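Local coordinates for EmGH1 (Erythrobacter marinus, PDB 5Z87), which is probably a beta-glucosidase of glycosyl hydrolase family 3, releasing sugar units from beta-linked glycosides, at residues Phe457-Tyr469 against Glu605-Asp618. Sequence-based numbering, arbitrary orientation.
Sequences FVGVSALEGLQAY and EQGGHAIASILFGD
Tyr469 lies flat against Phe616 where helix 462-473, after a tight glycine-mediated crossing, passes the C-terminal end of helix 607-615 in the glycosyl hydrolase family 3 C-terminal domain. The two rings are nearly parallel, 5° apart, but slid so that they overlap little: Tyr469 CE1 sits over the rim of the Phe616 face, 3.4 Å from Phe616 CD2. A chi1 of -161° swings the Tyr469 ring away from its own backbone N and out past the end of the partner helix, where its OH donates to Asp618 OD2 (2.8 Å) on the syn side, tilted out of the carboxylate plane. Replacing Tyr469 by alanine is likely to leave the Asp618 carboxylate without its phenol donor and Phe616 with one face less covered. Leu466 CD2 meets the edge of the Phe616 ring and also packs on Ala612 CB at 3.8 Å.

Further toward the N-terminal ends, glycines let the backbones touch. The axes of segments 462-469 and 607-615 approach to 7.2 Å at a crossing angle of -55°, and a side chain on Gly465 or Gly608 would run into the other backbone. Instead, Gly608 CA makes a CA-H...O contact with Ser461 O, and Gly465 CA makes one with Gly608 O. Just before helix 462-473, Val460 bonds through both backbone polar atoms: its N donates to Glu605 O (2.7 Å), ahead of the partner helix, and its O accepts from Gly608 N (2.9 Å), in that helix's first turn. The His609 ring takes Val460 CG1 over one face, a CH-pi contact 3.7 Å from the centroid, while a water in the ring plane is hydrogen-bonded to His609 ND1 and donates to Gly465 O.

Glu605 itself is anchored outward, by Gln142 N and a salt bridge to Arg401. Behind the pair, strand 436-440 receives Leu466 and Phe616 on Met437, while Phe475 meets the Phe616 ring at a steeper tilt. Helix 462-473 is N-capped by Ser461, whose OG accepts from Glu464 N at 3.1 Å.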
loop_
_atom_site.group_PDB
_atom_site.type_symbol
_atom_site.label_atom_id
_atom_site.label_comp_id
_atom_site.label_asym_id
_atom_site.label_seq_id
_atom_site.Cartn_x
_atom_site.Cartn_y
_atom_site.Cartn_z
ATOM N N PHE A 457 25.169 21.940 11.211
ATOM C CA PHE A 457 24.467 22.846 10.312
ATOM C C PHE A 457 24.929 24.275 10.530
ATOM O O PHE A 457 25.157 24.701 11.663
ATOM C CB PHE A 457 22.950 22.773 10.538
ATOM C CG PHE A 457 22.349 21.417 10.296
ATOM C CD1 PHE A 457 22.967 20.497 9.459
ATOM C CD2 PHE A 457 21.151 21.067 10.900
ATOM C CE1 PHE A 457 22.402 19.244 9.239
ATOM C CE2 PHE A 457 20.584 19.820 10.690
ATOM C CZ PHE A 457 21.208 18.909 9.854
ATOM N N VAL A 458 25.033 25.021 9.434
ATOM C CA VAL A 458 25.406 26.429 9.445
ATOM C C VAL A 458 24.325 27.197 8.701
ATOM O O VAL A 458 24.105 26.959 7.508
ATOM C CB VAL A 458 26.778 26.662 8.778
ATOM C CG1 VAL A 458 27.120 28.145 8.751
ATOM C CG2 VAL A 458 27.875 25.870 9.491
ATOM N N GLY A 459 23.660 28.121 9.387
ATOM C CA GLY A 459 22.652 28.924 8.719
ATOM C C GLY A 459 21.927 29.828 9.687
ATOM O O GLY A 459 22.316 29.970 10.849
ATOM N N VAL A 460 20.861 30.444 9.185
ATOM C CA VAL A 460 20.098 31.440 9.933
ATOM C C VAL A 460 18.806 30.793 10.413
ATOM O O VAL A 460 17.889 30.557 9.620
ATOM C CB VAL A 460 19.812 32.685 9.083
ATOM C CG1 VAL A 460 18.914 33.631 9.838
ATOM C CG2 VAL A 460 21.116 33.380 8.707
ATOM N N SER A 461 18.718 30.530 11.716
ATOM C CA SER A 461 17.525 29.927 12.289
ATOM C C SER A 461 16.347 30.901 12.228
ATOM O O SER A 461 16.498 32.096 11.950
ATOM C CB SER A 461 17.767 29.516 13.743
ATOM O OG SER A 461 17.869 30.659 14.581
ATOM N N ALA A 462 15.151 30.370 12.506
ATOM C CA ALA A 462 13.962 31.216 12.564
ATOM C C ALA A 462 14.124 32.308 13.618
ATOM O O ALA A 462 13.852 33.485 13.354
ATOM C CB ALA A 462 12.721 30.358 12.843
ATOM N N LEU A 463 14.604 31.934 14.810
ATOM C CA LEU A 463 14.856 32.908 15.876
ATOM C C LEU A 463 15.798 34.013 15.410
ATOM O O LEU A 463 15.468 35.204 15.470
ATOM C CB LEU A 463 15.443 32.199 17.098
ATOM C CG LEU A 463 15.860 33.123 18.241
ATOM C CD1 LEU A 463 14.609 33.742 18.895
ATOM C CD2 LEU A 463 16.724 32.393 19.267
ATOM N N GLU A 464 16.982 33.627 14.932
ATOM C CA GLU A 464 17.964 34.601 14.472
ATOM C C GLU A 464 17.398 35.491 13.375
ATOM O O GLU A 464 17.648 36.702 13.352
ATOM C CB GLU A 464 19.216 33.876 13.980
ATOM C CG GLU A 464 20.383 34.807 13.706
ATOM C CD GLU A 464 21.542 34.113 13.014
ATOM O OE1 GLU A 464 22.020 33.065 13.525
ATOM O OE2 GLU A 464 21.962 34.616 11.948
ATOM N N GLY A 465 16.635 34.912 12.450
ATOM C CA GLY A 465 16.055 35.721 11.393
ATOM C C GLY A 465 15.072 36.743 11.927
ATOM O O GLY A 465 15.018 37.879 11.449
ATOM N N LEU A 466 14.295 36.359 12.934
ATOM C CA LEU A 466 13.340 37.280 13.535
ATOM C C LEU A 466 14.028 38.305 14.440
ATOM O O LEU A 466 13.626 39.475 14.472
ATOM C CB LEU A 466 12.281 36.483 14.295
ATOM C CG LEU A 466 11.176 35.950 13.380
ATOM C CD1 LEU A 466 10.286 34.978 14.133
ATOM C CD2 LEU A 466 10.358 37.100 12.768
ATOM N N GLN A 467 15.069 37.893 15.174
ATOM C CA GLN A 467 15.844 38.852 15.959
ATOM C C GLN A 467 16.421 39.949 15.073
ATOM O O GLN A 467 16.336 41.137 15.401
ATOM C CB GLN A 467 16.965 38.143 16.704
ATOM C CG GLN A 467 16.527 37.347 17.910
ATOM C CD GLN A 467 17.640 36.419 18.378
ATOM O OE1 GLN A 467 18.541 36.085 17.605
ATOM N NE2 GLN A 467 17.584 36.001 19.632
ATOM N N ALA A 468 17.012 39.566 13.939
ATOM C CA ALA A 468 17.582 40.561 13.039
ATOM C C ALA A 468 16.508 41.460 12.458
ATOM O O ALA A 468 16.760 42.646 12.221
ATOM C CB ALA A 468 18.358 39.884 11.914
ATOM N N TYR A 469 15.314 40.913 12.216
ATOM C CA TYR A 469 14.217 41.730 11.718
ATOM C C TYR A 469 13.726 42.701 12.787
ATOM O O TYR A 469 13.431 43.864 12.492
ATOM C CB TYR A 469 13.073 40.840 11.236
ATOM C CG TYR A 469 12.132 41.576 10.320
ATOM C CD1 TYR A 469 11.110 42.361 10.835
ATOM C CD2 TYR A 469 12.276 41.506 8.939
ATOM C CE1 TYR A 469 10.253 43.050 10.001
ATOM C CE2 TYR A 469 11.418 42.184 8.098
ATOM C CZ TYR A 469 10.414 42.965 8.640
ATOM O OH TYR A 469 9.554 43.658 7.821
ATOM N N GLU A 605 19.873 27.632 4.322
ATOM C CA GLU A 605 20.715 28.305 5.302
ATOM C C GLU A 605 20.341 29.772 5.492
ATOM O O GLU A 605 20.661 30.350 6.533
ATOM C CB GLU A 605 22.190 28.162 4.918
ATOM C CG GLU A 605 22.560 28.797 3.600
ATOM C CD GLU A 605 24.055 29.043 3.492
ATOM O OE1 GLU A 605 24.825 28.057 3.378
ATOM O OE2 GLU A 605 24.459 30.225 3.544
ATOM N N GLN A 606 19.654 30.371 4.529
ATOM C CA GLN A 606 19.098 31.707 4.675
ATOM C C GLN A 606 17.622 31.681 5.081
ATOM O O GLN A 606 16.940 32.705 4.980
ATOM C CB GLN A 606 19.282 32.492 3.372
ATOM C CG GLN A 606 20.747 32.753 3.018
ATOM C CD GLN A 606 21.534 33.414 4.156
ATOM O OE1 GLN A 606 21.146 34.466 4.658
ATOM N NE2 GLN A 606 22.644 32.788 4.565
ATOM N N GLY A 607 17.124 30.539 5.560
ATOM C CA GLY A 607 15.686 30.388 5.742
ATOM C C GLY A 607 15.105 31.324 6.787
ATOM O O GLY A 607 14.000 31.847 6.617
ATOM N N GLY A 608 15.837 31.548 7.879
ATOM C CA GLY A 608 15.343 32.419 8.933
ATOM C C GLY A 608 14.993 33.808 8.436
ATOM O O GLY A 608 14.007 34.403 8.880
ATOM N N HIS A 609 15.786 34.337 7.499
ATOM C CA HIS A 609 15.482 35.652 6.936
ATOM C C HIS A 609 14.252 35.598 6.040
ATOM O O HIS A 609 13.421 36.516 6.055
ATOM C CB HIS A 609 16.684 36.195 6.148
ATOM C CG HIS A 609 17.906 36.439 6.986
ATOM N ND1 HIS A 609 17.890 37.232 8.114
ATOM C CD2 HIS A 609 19.184 36.012 6.845
ATOM C CE1 HIS A 609 19.101 37.267 8.642
ATOM N NE2 HIS A 609 19.905 36.536 7.890
ATOM N N ALA A 610 14.127 34.542 5.231
ATOM C CA ALA A 610 12.987 34.465 4.327
ATOM C C ALA A 610 11.681 34.305 5.104
ATOM O O ALA A 610 10.672 34.923 4.759
ATOM C CB ALA A 610 13.185 33.328 3.325
ATOM N N ILE A 611 11.694 33.509 6.174
ATOM C CA ILE A 611 10.515 33.381 7.033
ATOM C C ILE A 611 10.110 34.737 7.605
ATOM O O ILE A 611 8.933 35.121 7.578
ATOM C CB ILE A 611 10.785 32.367 8.153
ATOM C CG1 ILE A 611 10.961 30.967 7.567
ATOM C CG2 ILE A 611 9.672 32.419 9.196
ATOM C CD1 ILE A 611 11.292 29.912 8.594
ATOM N N ALA A 612 11.079 35.476 8.152
ATOM C CA ALA A 612 10.766 36.779 8.725
ATOM C C ALA A 612 10.211 37.721 7.666
ATOM O O ALA A 612 9.246 38.450 7.915
ATOM C CB ALA A 612 12.013 37.374 9.383
ATOM N N SER A 613 10.787 37.696 6.466
ATOM C CA SER A 613 10.301 38.568 5.403
ATOM C C SER A 613 8.861 38.242 5.008
ATOM O O SER A 613 8.094 39.142 4.636
ATOM C CB SER A 613 11.230 38.466 4.190
ATOM O OG SER A 613 12.533 38.934 4.509
ATOM N N ILE A 614 8.478 36.966 5.070
ATOM C CA ILE A 614 7.115 36.602 4.712
ATOM C C ILE A 614 6.172 36.883 5.872
ATOM O O ILE A 614 5.023 37.283 5.660
ATOM C CB ILE A 614 7.057 35.130 4.263
ATOM C CG1 ILE A 614 7.546 35.009 2.827
ATOM C CG2 ILE A 614 5.646 34.552 4.381
ATOM C CD1 ILE A 614 8.096 33.638 2.512
ATOM N N LEU A 615 6.634 36.708 7.106
ATOM C CA LEU A 615 5.758 36.982 8.241
ATOM C C LEU A 615 5.317 38.443 8.279
ATOM O O LEU A 615 4.215 38.742 8.750
ATOM C CB LEU A 615 6.444 36.597 9.547
ATOM C CG LEU A 615 6.453 35.097 9.838
ATOM C CD1 LEU A 615 7.366 34.782 11.007
ATOM C CD2 LEU A 615 5.057 34.602 10.107
ATOM N N PHE A 616 6.128 39.357 7.746
ATOM C CA PHE A 616 5.869 40.786 7.866
ATOM C C PHE A 616 5.458 41.432 6.546
ATOM O O PHE A 616 5.299 42.655 6.484
ATOM C CB PHE A 616 7.098 41.487 8.465
ATOM C CG PHE A 616 7.205 41.325 9.967
ATOM C CD1 PHE A 616 6.370 42.042 10.815
ATOM C CD2 PHE A 616 8.114 40.442 10.526
ATOM C CE1 PHE A 616 6.446 41.887 12.194
ATOM C CE2 PHE A 616 8.194 40.273 11.907
ATOM C CZ PHE A 616 7.360 40.998 12.741
ATOM N N GLY A 617 5.281 40.649 5.492
ATOM C CA GLY A 617 4.722 41.170 4.270
ATOM C C GLY A 617 5.711 41.700 3.266
ATOM O O GLY A 617 5.293 42.083 2.166
ATOM N N ASP A 618 7.005 41.752 3.594
ATOM C CA ASP A 618 7.975 42.193 2.593
ATOM C C ASP A 618 8.000 41.242 1.403
ATOM O O ASP A 618 8.210 41.669 0.264
ATOM C CB ASP A 618 9.372 42.307 3.203
ATOM C CG ASP A 618 9.410 43.195 4.439
ATOM O OD1 ASP A 618 8.504 44.033 4.617
ATOM O OD2 ASP A 618 10.348 43.043 5.247
HETATM O O HOH W 1 15.715 38.856 9.195
#